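Proline dipeptidase (Streptococcus pneumoniae, PDB 3PN9) is the N-terminal domain of an enzyme that probably hydrolyses dipeptides with proline at the C-terminal end, a member of the creatinase/prolidase family. Local coordinates at residues F36-H41 / A61-R66; F48-Q53 / A91-D96; K98-E103 / E120-D125. One frame throughout, in Å; residues are numbered along the deposited sequence.

All three contacts lie within the creatinase/prolidase N-terminal domain, a mixed beta sheet flanked by helices. Interactions 2 and 3 both reach that sheet, their centres about 13 Å apart, and they adjoin in sequence: the loop 91-96 of interaction 2 runs almost directly into strand 99-102 of interaction 3. Interaction 1 stands apart, joining a loop to the start of helix 64-70; its centre is about 21 Å from that of interaction 2 and about 25 Å from that of interaction 3, on the opposite side of the chain's centre from the latter. Along the chain the segments of interactions 1 and 2 alternate, whereas interaction 3 opens after both have closed.

Interaction 1 of 3, residues F36-H41 / A61-R66; sequences FYSDPH and ALEVER
The start of helix 64-70 meets the loop that leads from helix 27-34 to strand 46-50, and Arg66 does most of the holding. Its guanidinium grips the backbone oxygen of Tyr37 end-on with two nitrogens, NH2 at 2.9 Å from Tyr37 O and NH1 at 3.1 Å. The oxygen lies in the guanidinium plane, while both donors come to it from the same face of its carbonyl, tilted out of that plane. A chi1 of 177° swings the Phe36 ring away from N to lie beside the carbonyl carbon and under the arginine: CE1 sits over the centre of one guanidinium face, 3.5 Å from Arg66 CZ, with the two planes 26° apart. Glu63, its chain bent at chi2, turns its carboxylate back to the same arginine, and OE1 forms a salt bridge with Arg66 NH2 at 2.7 Å. Ser38 OG lies 3.2 Å from Glu63 OE1, a weak and unsettled hydrogen bond. Arg66 is thus held by a carbonyl at its edge, a carboxylate at NH2 and an aromatic ring over one face, which fixes the plane of the guanidinium; the nearby carboxylate probably offsets its charge.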
loop_
_atom_site.group_PDB
_atom_site.type_symbol
_atom_site.label_atom_id
_atom_site.label_comp_id
_atom_site.label_asym_id
_atom_site.label_seq_id
_atom_site.Cartn_x
_atom_site.Cartn_y
_atom_site.Cartn_z
ATOM N N PHE A 36 -3.416 7.453 25.217
ATOM C CA PHE A 36 -3.154 8.652 26.036
ATOM C C PHE A 36 -4.377 9.555 25.968
ATOM O O PHE A 36 -4.752 10.035 24.871
ATOM C CB PHE A 36 -1.909 9.426 25.552
ATOM C CG PHE A 36 -1.685 10.710 26.360
ATOM C CD1 PHE A 36 -1.224 10.610 27.682
ATOM C CD2 PHE A 36 -2.041 11.959 25.837
ATOM C CE1 PHE A 36 -1.015 11.799 28.502
ATOM C CE2 PHE A 36 -1.856 13.143 26.576
ATOM C CZ PHE A 36 -1.355 13.059 27.927
ATOM N N TYR A 37 -5.054 9.758 27.110
ATOM C CA TYR A 37 -6.191 10.649 27.183
ATOM C C TYR A 37 -5.824 11.961 27.972
ATOM O O TYR A 37 -5.372 11.857 29.115
ATOM C CB TYR A 37 -7.415 10.004 27.905
ATOM C CG TYR A 37 -8.549 10.981 27.825
ATOM C CD1 TYR A 37 -9.170 11.267 26.628
ATOM C CD2 TYR A 37 -8.894 11.745 28.961
ATOM C CE1 TYR A 37 -10.194 12.284 26.568
ATOM C CE2 TYR A 37 -9.862 12.745 28.931
ATOM C CZ TYR A 37 -10.499 13.003 27.742
ATOM O OH TYR A 37 -11.412 14.013 27.727
ATOM N N SER A 38 -6.147 13.141 27.432
ATOM C CA SER A 38 -6.028 14.394 28.198
ATOM C C SER A 38 -7.029 15.394 27.673
ATOM O O SER A 38 -7.209 15.489 26.444
ATOM C CB SER A 38 -4.577 14.950 28.002
ATOM O OG SER A 38 -4.483 16.134 28.722
ATOM N N ASP A 39 -7.687 16.160 28.541
ATOM C CA ASP A 39 -8.500 17.220 28.021
ATOM C C ASP A 39 -7.628 18.491 28.113
ATOM O O ASP A 39 -7.413 18.943 29.172
ATOM C CB ASP A 39 -9.739 17.395 28.887
ATOM C CG ASP A 39 -10.621 18.510 28.371
ATOM O OD1 ASP A 39 -10.174 19.255 27.436
ATOM O OD2 ASP A 39 -11.707 18.662 28.964
ATOM N N PRO A 40 -7.121 19.034 27.013
ATOM C CA PRO A 40 -6.168 20.193 27.166
ATOM C C PRO A 40 -6.924 21.544 27.363
ATOM O O PRO A 40 -6.262 22.603 27.515
ATOM C CB PRO A 40 -5.440 20.216 25.835
ATOM C CG PRO A 40 -6.542 19.637 24.791
ATOM C CD PRO A 40 -7.523 18.782 25.634
ATOM N N HIS A 41 -8.253 21.505 27.375
ATOM C CA HIS A 41 -9.125 22.707 27.344
ATOM C C HIS A 41 -8.733 23.719 26.297
ATOM O O HIS A 41 -8.772 23.450 25.135
ATOM C CB HIS A 41 -9.050 23.378 28.743
ATOM C CG HIS A 41 -9.595 22.486 29.825
ATOM N ND1 HIS A 41 -10.938 22.162 29.907
ATOM C CD2 HIS A 41 -8.981 21.818 30.828
ATOM C CE1 HIS A 41 -11.131 21.371 30.950
ATOM N NE2 HIS A 41 -9.958 21.118 31.501
ATOM N N ALA A 61 3.032 21.533 28.486
ATOM C CA ALA A 61 4.201 21.074 29.249
ATOM C C ALA A 61 3.804 20.222 30.403
ATOM O O ALA A 61 4.483 19.241 30.703
ATOM C CB ALA A 61 5.021 22.381 29.777
ATOM N N LEU A 62 2.689 20.526 31.026
ATOM C CA LEU A 62 2.279 19.766 32.220
ATOM C C LEU A 62 1.908 18.295 31.907
ATOM O O LEU A 62 1.807 17.457 32.805
ATOM C CB LEU A 62 0.985 20.358 32.801
ATOM C CG LEU A 62 1.251 21.582 33.786
ATOM C CD1 LEU A 62 -0.093 22.245 34.274
ATOM C CD2 LEU A 62 2.263 21.326 35.012
ATOM N N GLU A 63 1.669 17.979 30.638
ATOM C CA GLU A 63 1.263 16.588 30.311
ATOM C C GLU A 63 2.468 15.759 29.795
ATOM O O GLU A 63 2.283 14.555 29.497
ATOM C CB GLU A 63 0.216 16.643 29.185
ATOM C CG GLU A 63 -1.209 17.177 29.589
ATOM C CD GLU A 63 -1.785 16.489 30.792
ATOM O OE1 GLU A 63 -2.189 15.338 30.753
ATOM O OE2 GLU A 63 -1.815 17.122 31.857
ATOM N N VAL A 64 3.629 16.392 29.612
ATOM C CA VAL A 64 4.766 15.751 28.928
ATOM C C VAL A 64 5.170 14.460 29.687
ATOM O O VAL A 64 5.377 13.393 29.098
ATOM C CB VAL A 64 6.006 16.687 28.836
ATOM C CG1 VAL A 64 7.298 15.859 28.469
ATOM C CG2 VAL A 64 5.834 17.729 27.734
ATOM N N GLU A 65 5.220 14.530 31.022
ATOM C CA GLU A 65 5.708 13.335 31.773
ATOM C C GLU A 65 4.762 12.101 31.591
ATOM O O GLU A 65 5.219 10.965 31.367
ATOM C CB GLU A 65 5.796 13.682 33.261
ATOM C CG GLU A 65 6.607 12.695 34.002
ATOM C CD GLU A 65 6.814 13.074 35.479
ATOM O OE1 GLU A 65 5.818 13.200 36.240
ATOM O OE2 GLU A 65 8.007 13.213 35.870
ATOM N N ARG A 66 3.455 12.331 31.748
ATOM C CA ARG A 66 2.455 11.248 31.622
ATOM C C ARG A 66 2.397 10.781 30.148
ATOM O O ARG A 66 2.365 9.536 29.860
ATOM C CB ARG A 66 1.106 11.639 32.174
ATOM C CG ARG A 66 0.073 10.474 32.107
ATOM C CD ARG A 66 -1.172 10.878 32.976
ATOM N NE ARG A 66 -1.898 12.011 32.386
ATOM C CZ ARG A 66 -2.849 11.893 31.438
ATOM N NH1 ARG A 66 -3.213 10.673 30.996
ATOM N NH2 ARG A 66 -3.487 12.965 30.965
#

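Interaction 2 of 3, residues F48-Q53 / A91-D96; sequences FVLADQ and ALPQLD
Leu92 and Phe48 meet at about a right angle, the leucine coming over one face of the phenylalanine ring. Leu92 CD1 stands 4.2 Å above the plane of the Phe48 ring, displaced toward its rim, while the other methyl, CD2, makes the closer approach, 3.9 Å from Phe48 CG. Both methyls therefore lie on the same face, with CD2 almost directly over the CG end. CD2 also looks toward Leu50 two residues on, 4.3 Å from its CD1, so one leucine branch spans both strand residues that point toward the loop, Phe48 and Leu50.

Leu50 and Pro93 are arranged differently: they reach toward each other, Leu50 CD1 lying 3.7 Å from Pro93 CD, with the second methyl, CD2, near CG of the same ring. Gln53 closes the row at the proline. Its CG lies between the backbone N and the carbonyl carbon (chi1 58°), and the chain then runs out extended, so that its amide slides past the proline ring in the opposite direction. Gln53 OE1 comes within 3.6 Å of Pro93 CB and NE2 faces CG and CD, a van der Waals contact with no hydrogen bond across it. The loop thus offers the branched methyls of Leu92 to Phe48 and Leu50, and the rigid ring of Pro93 to Leu50 and Gln53.

Leu92 is the first residue to leave helical geometry after helix 84-91, and the contact seats this helix exit on strand 46-50. Strand 21-24 flanks the packing through Val21, which touches Phe48 and Leu50, while Leu56 of strand 56-60 meets Leu92. Phe119, just beyond helix 109-118, touches both Phe48 and Leu92.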
loop_
_atom_site.group_PDB
_atom_site.type_symbol
_atom_site.label_atom_id
_atom_site.label_comp_id
_atom_site.label_asym_id
_atom_site.label_seq_id
_atom_site.Cartn_x
_atom_site.Cartn_y
_atom_site.Cartn_z
ATOM N N PHE A 48 0.851 13.990 15.562
ATOM C CA PHE A 48 1.188 14.091 14.169
ATOM C C PHE A 48 1.674 12.702 13.706
ATOM O O PHE A 48 2.691 12.212 14.241
ATOM C CB PHE A 48 2.362 15.057 13.971
ATOM C CG PHE A 48 1.946 16.487 14.312
ATOM C CD1 PHE A 48 1.304 17.250 13.352
ATOM C CD2 PHE A 48 2.116 16.990 15.640
ATOM C CE1 PHE A 48 0.882 18.576 13.683
ATOM C CE2 PHE A 48 1.722 18.320 15.943
ATOM C CZ PHE A 48 1.088 19.096 14.950
ATOM N N VAL A 49 0.956 12.081 12.774
ATOM C CA VAL A 49 1.434 10.759 12.282
ATOM C C VAL A 49 2.066 11.092 10.940
ATOM O O VAL A 49 1.385 11.508 10.011
ATOM C CB VAL A 49 0.262 9.758 12.066
ATOM C CG1 VAL A 49 0.887 8.347 11.708
ATOM C CG2 VAL A 49 -0.580 9.602 13.418
ATOM N N LEU A 50 3.372 10.975 10.896
ATOM C CA LEU A 50 4.132 11.321 9.739
ATOM C C LEU A 50 4.233 10.083 8.818
ATOM O O LEU A 50 4.215 8.970 9.321
ATOM C CB LEU A 50 5.584 11.642 10.224
ATOM C CG LEU A 50 5.578 13.012 11.028
ATOM C CD1 LEU A 50 6.846 13.188 11.948
ATOM C CD2 LEU A 50 5.557 14.144 9.945
ATOM N N ALA A 51 4.457 10.296 7.511
ATOM C CA ALA A 51 4.365 9.169 6.560
ATOM C C ALA A 51 5.531 8.237 6.770
ATOM O O ALA A 51 5.358 7.004 6.653
ATOM C CB ALA A 51 4.382 9.644 5.103
ATOM N N ASP A 52 6.709 8.795 7.055
ATOM C CA ASP A 52 7.910 7.966 6.961
ATOM C C ASP A 52 8.781 7.995 8.166
ATOM O O ASP A 52 9.960 7.578 8.068
ATOM C CB ASP A 52 8.796 8.411 5.723
ATOM C CG ASP A 52 8.041 8.320 4.393
ATOM O OD1 ASP A 52 7.217 7.356 4.166
ATOM O OD2 ASP A 52 8.252 9.211 3.533
ATOM N N GLN A 53 8.255 8.390 9.320
ATOM C CA GLN A 53 9.058 8.246 10.504
ATOM C C GLN A 53 8.118 8.120 11.653
ATOM O O GLN A 53 6.901 8.260 11.449
ATOM C CB GLN A 53 10.001 9.486 10.689
ATOM C CG GLN A 53 9.287 10.845 10.779
ATOM C CD GLN A 53 10.370 11.961 10.802
ATOM O OE1 GLN A 53 10.956 12.239 9.774
ATOM N NE2 GLN A 53 10.676 12.465 11.959
ATOM N N ALA A 91 9.581 21.430 15.876
ATOM C CA ALA A 91 9.738 20.045 16.337
ATOM C C ALA A 91 9.532 18.987 15.212
ATOM O O ALA A 91 10.105 17.889 15.297
ATOM C CB ALA A 91 8.817 19.777 17.524
ATOM N N LEU A 92 8.724 19.313 14.195
ATOM C CA LEU A 92 8.465 18.406 13.084
ATOM C C LEU A 92 9.757 18.354 12.202
ATOM O O LEU A 92 10.561 19.311 12.218
ATOM C CB LEU A 92 7.303 18.879 12.194
ATOM C CG LEU A 92 5.964 18.686 12.971
ATOM C CD1 LEU A 92 4.783 19.425 12.249
ATOM C CD2 LEU A 92 5.606 17.157 13.153
ATOM N N PRO A 93 9.927 17.259 11.430
ATOM C CA PRO A 93 11.030 17.223 10.448
ATOM C C PRO A 93 10.827 18.390 9.492
ATOM O O PRO A 93 9.676 18.819 9.226
ATOM C CB PRO A 93 10.837 15.877 9.710
ATOM C CG PRO A 93 9.320 15.565 9.986
ATOM C CD PRO A 93 9.090 16.054 11.384
ATOM N N GLN A 94 11.925 18.896 8.935
ATOM C CA GLN A 94 11.791 20.060 8.031
ATOM C C GLN A 94 11.497 19.579 6.630
ATOM O O GLN A 94 12.396 19.607 5.796
ATOM C CB GLN A 94 13.139 20.880 8.057
ATOM C CG GLN A 94 13.483 21.337 9.537
ATOM C CD GLN A 94 12.347 22.228 10.159
ATOM O OE1 GLN A 94 12.108 23.330 9.706
ATOM N NE2 GLN A 94 11.639 21.723 11.166
ATOM N N LEU A 95 10.274 19.096 6.343
ATOM C CA LEU A 95 10.012 18.443 5.035
ATOM C C LEU A 95 9.180 19.438 4.242
ATOM O O LEU A 95 8.729 20.439 4.771
ATOM C CB LEU A 95 9.134 17.136 5.215
ATOM C CG LEU A 95 9.773 16.089 6.117
ATOM C CD1 LEU A 95 8.949 14.820 6.351
ATOM C CD2 LEU A 95 11.229 15.762 5.690
ATOM N N ASP A 96 8.867 19.088 3.023
ATOM C CA ASP A 96 7.937 19.869 2.241
ATOM C C ASP A 96 6.564 19.185 2.446
ATOM O O ASP A 96 6.330 18.081 1.907
ATOM C CB ASP A 96 8.363 19.737 0.777
ATOM C CG ASP A 96 7.503 20.566 -0.122
ATOM O OD1 ASP A 96 6.678 21.329 0.441
ATOM O OD2 ASP A 96 7.612 20.437 -1.377
#

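Interaction 3 of 3, residues K98-E103 / E120-D125; sequences KRVAVE and ETAEFD
Arg99 sets out with CG anti to its carbonyl carbon (chi1 -67°) and bends at chi3, carrying its guanidinium alongside Glu123 and on to Asp125. It grips Asp125 end-on, NH2 at 2.8 Å from Asp125 OD2 and NH1 at 3.2 Å from Asp125 OD1, though guanidinium and carboxylate planes are 59° apart. NH1 also reaches Glu123 OE2 at 2.9 Å; OE2 and OD2 are met from above their carboxylate planes, OD1 on its syn side. Two acids thus share one arginine in a salt-bridge network, and Lys18 O at NE and Glu17 O at NH2 fix it further.

Behind it the strands pair in parallel. Val100 is bonded through both its N, to Glu123 O, and its O, from Asp125 N. Glu123 N to Lys98 O and Val102 N to Asp125 O continue the ladder. On the sheet face away from the arginine, Val100 CB lies over one face of the Phe124 ring, offset toward its rim, and Val102 CG1 meets the ring edge, 3.8 Å from Phe124 CD1.

Strands 99-102 and 123-126 with helix 109-118 form a beta-alpha-beta unit, the helix packing through Leu115 on Val102 and Tyr112 edge-to-face on Phe124. Strand 21-24 flanks strand 99-102 on its other side.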
loop_
_atom_site.group_PDB
_atom_site.type_symbol
_atom_site.label_atom_id
_atom_site.label_comp_id
_atom_site.label_asym_id
_atom_site.label_seq_id
_atom_site.Cartn_x
_atom_site.Cartn_y
_atom_site.Cartn_z
ATOM N N LYS A 98 3.210 18.741 1.403
ATOM C CA LYS A 98 2.256 19.164 0.372
ATOM C C LYS A 98 0.848 18.767 0.651
ATOM O O LYS A 98 -0.106 19.409 0.154
ATOM C CB LYS A 98 2.629 18.475 -0.921
ATOM C CG LYS A 98 4.001 18.969 -1.357
ATOM C CD LYS A 98 4.286 18.385 -2.778
ATOM C CE LYS A 98 5.361 17.378 -2.664
ATOM N NZ LYS A 98 6.279 17.744 -3.812
ATOM N N ARG A 99 0.674 17.667 1.420
ATOM C CA ARG A 99 -0.705 17.157 1.628
ATOM C C ARG A 99 -0.824 16.731 3.049
ATOM O O ARG A 99 -0.008 15.890 3.542
ATOM C CB ARG A 99 -0.991 15.985 0.635
ATOM C CG ARG A 99 -1.035 16.480 -0.883
ATOM C CD ARG A 99 -1.361 15.406 -1.989
ATOM N NE ARG A 99 -2.193 14.337 -1.431
ATOM C CZ ARG A 99 -3.479 14.462 -1.089
ATOM N NH1 ARG A 99 -4.134 15.611 -1.318
ATOM N NH2 ARG A 99 -4.140 13.427 -0.554
ATOM N N VAL A 100 -1.837 17.240 3.700
ATOM C CA VAL A 100 -1.987 17.013 5.137
ATOM C C VAL A 100 -3.442 16.543 5.325
ATOM O O VAL A 100 -4.326 17.085 4.691
ATOM C CB VAL A 100 -1.777 18.418 5.849
ATOM C CG1 VAL A 100 -2.157 18.407 7.365
ATOM C CG2 VAL A 100 -0.220 18.832 5.665
ATOM N N ALA A 101 -3.713 15.638 6.266
ATOM C CA ALA A 101 -5.079 15.290 6.590
ATOM C C ALA A 101 -5.366 15.769 7.990
ATOM O O ALA A 101 -4.559 15.559 8.873
ATOM C CB ALA A 101 -5.277 13.646 6.541
ATOM N N VAL A 102 -6.575 16.282 8.185
ATOM C CA VAL A 102 -7.026 16.701 9.499
ATOM C C VAL A 102 -8.472 16.301 9.732
ATOM O O VAL A 102 -9.191 15.937 8.794
ATOM C CB VAL A 102 -6.984 18.292 9.584
ATOM C CG1 VAL A 102 -5.492 18.809 9.515
ATOM C CG2 VAL A 102 -7.924 18.920 8.494
ATOM N N GLU A 103 -8.912 16.300 10.989
ATOM C CA GLU A 103 -10.269 15.828 11.239
ATOM C C GLU A 103 -11.280 16.925 11.045
ATOM O O GLU A 103 -11.457 17.763 11.964
ATOM C CB GLU A 103 -10.452 15.313 12.670
ATOM C CG GLU A 103 -9.390 14.148 12.980
ATOM C CD GLU A 103 -9.404 13.750 14.453
ATOM O OE1 GLU A 103 -8.688 14.333 15.317
ATOM O OE2 GLU A 103 -10.211 12.854 14.830
ATOM N N GLU A 120 2.491 25.763 5.463
ATOM C CA GLU A 120 2.120 26.970 4.708
ATOM C C GLU A 120 1.695 26.730 3.316
ATOM O O GLU A 120 0.966 27.543 2.785
ATOM C CB GLU A 120 3.327 27.950 4.644
ATOM C CG GLU A 120 3.642 28.390 6.067
ATOM C CD GLU A 120 4.836 29.402 6.124
ATOM O OE1 GLU A 120 5.899 29.076 6.659
ATOM O OE2 GLU A 120 4.702 30.498 5.595
ATOM N N THR A 121 2.139 25.658 2.664
ATOM C CA THR A 121 1.595 25.453 1.307
ATOM C C THR A 121 0.885 24.085 1.149
ATOM O O THR A 121 0.831 23.605 0.036
ATOM C CB THR A 121 2.744 25.526 0.237
ATOM O OG1 THR A 121 3.864 24.754 0.724
ATOM C CG2 THR A 121 3.262 27.053 0.122
ATOM N N ALA A 122 0.365 23.483 2.219
ATOM C CA ALA A 122 -0.305 22.146 2.087
ATOM C C ALA A 122 -1.754 22.268 1.592
ATOM O O ALA A 122 -2.421 23.249 1.895
ATOM C CB ALA A 122 -0.300 21.433 3.427
ATOM N N GLU A 123 -2.259 21.270 0.885
ATOM C CA GLU A 123 -3.743 21.071 0.774
ATOM C C GLU A 123 -4.173 20.264 1.970
ATOM O O GLU A 123 -3.357 19.390 2.474
ATOM C CB GLU A 123 -4.163 20.146 -0.385
ATOM C CG GLU A 123 -3.413 20.106 -1.660
ATOM C CD GLU A 123 -4.094 19.010 -2.619
ATOM O OE1 GLU A 123 -5.310 19.226 -2.999
ATOM O OE2 GLU A 123 -3.467 17.932 -2.922
ATOM N N PHE A 124 -5.404 20.470 2.429
ATOM C CA PHE A 124 -5.907 19.753 3.633
ATOM C C PHE A 124 -6.999 18.746 3.244
ATOM O O PHE A 124 -8.077 19.165 2.755
ATOM C CB PHE A 124 -6.410 20.742 4.669
ATOM C CG PHE A 124 -5.238 21.482 5.379
ATOM C CD1 PHE A 124 -4.913 21.184 6.652
ATOM C CD2 PHE A 124 -4.507 22.469 4.731
ATOM C CE1 PHE A 124 -3.871 21.903 7.361
ATOM C CE2 PHE A 124 -3.370 23.113 5.409
ATOM C CZ PHE A 124 -3.100 22.814 6.729
ATOM N N ASP A 125 -6.768 17.452 3.453
ATOM C CA ASP A 125 -7.845 16.469 3.170
ATOM C C ASP A 125 -8.523 16.121 4.529
ATOM O O ASP A 125 -7.981 16.404 5.623
ATOM C CB ASP A 125 -7.183 15.154 2.724
ATOM C CG ASP A 125 -6.811 15.103 1.207
ATOM O OD1 ASP A 125 -6.643 16.163 0.572
ATOM O OD2 ASP A 125 -6.559 13.939 0.711
HETATM O O HOH W 1 0.306 21.048 -1.760
#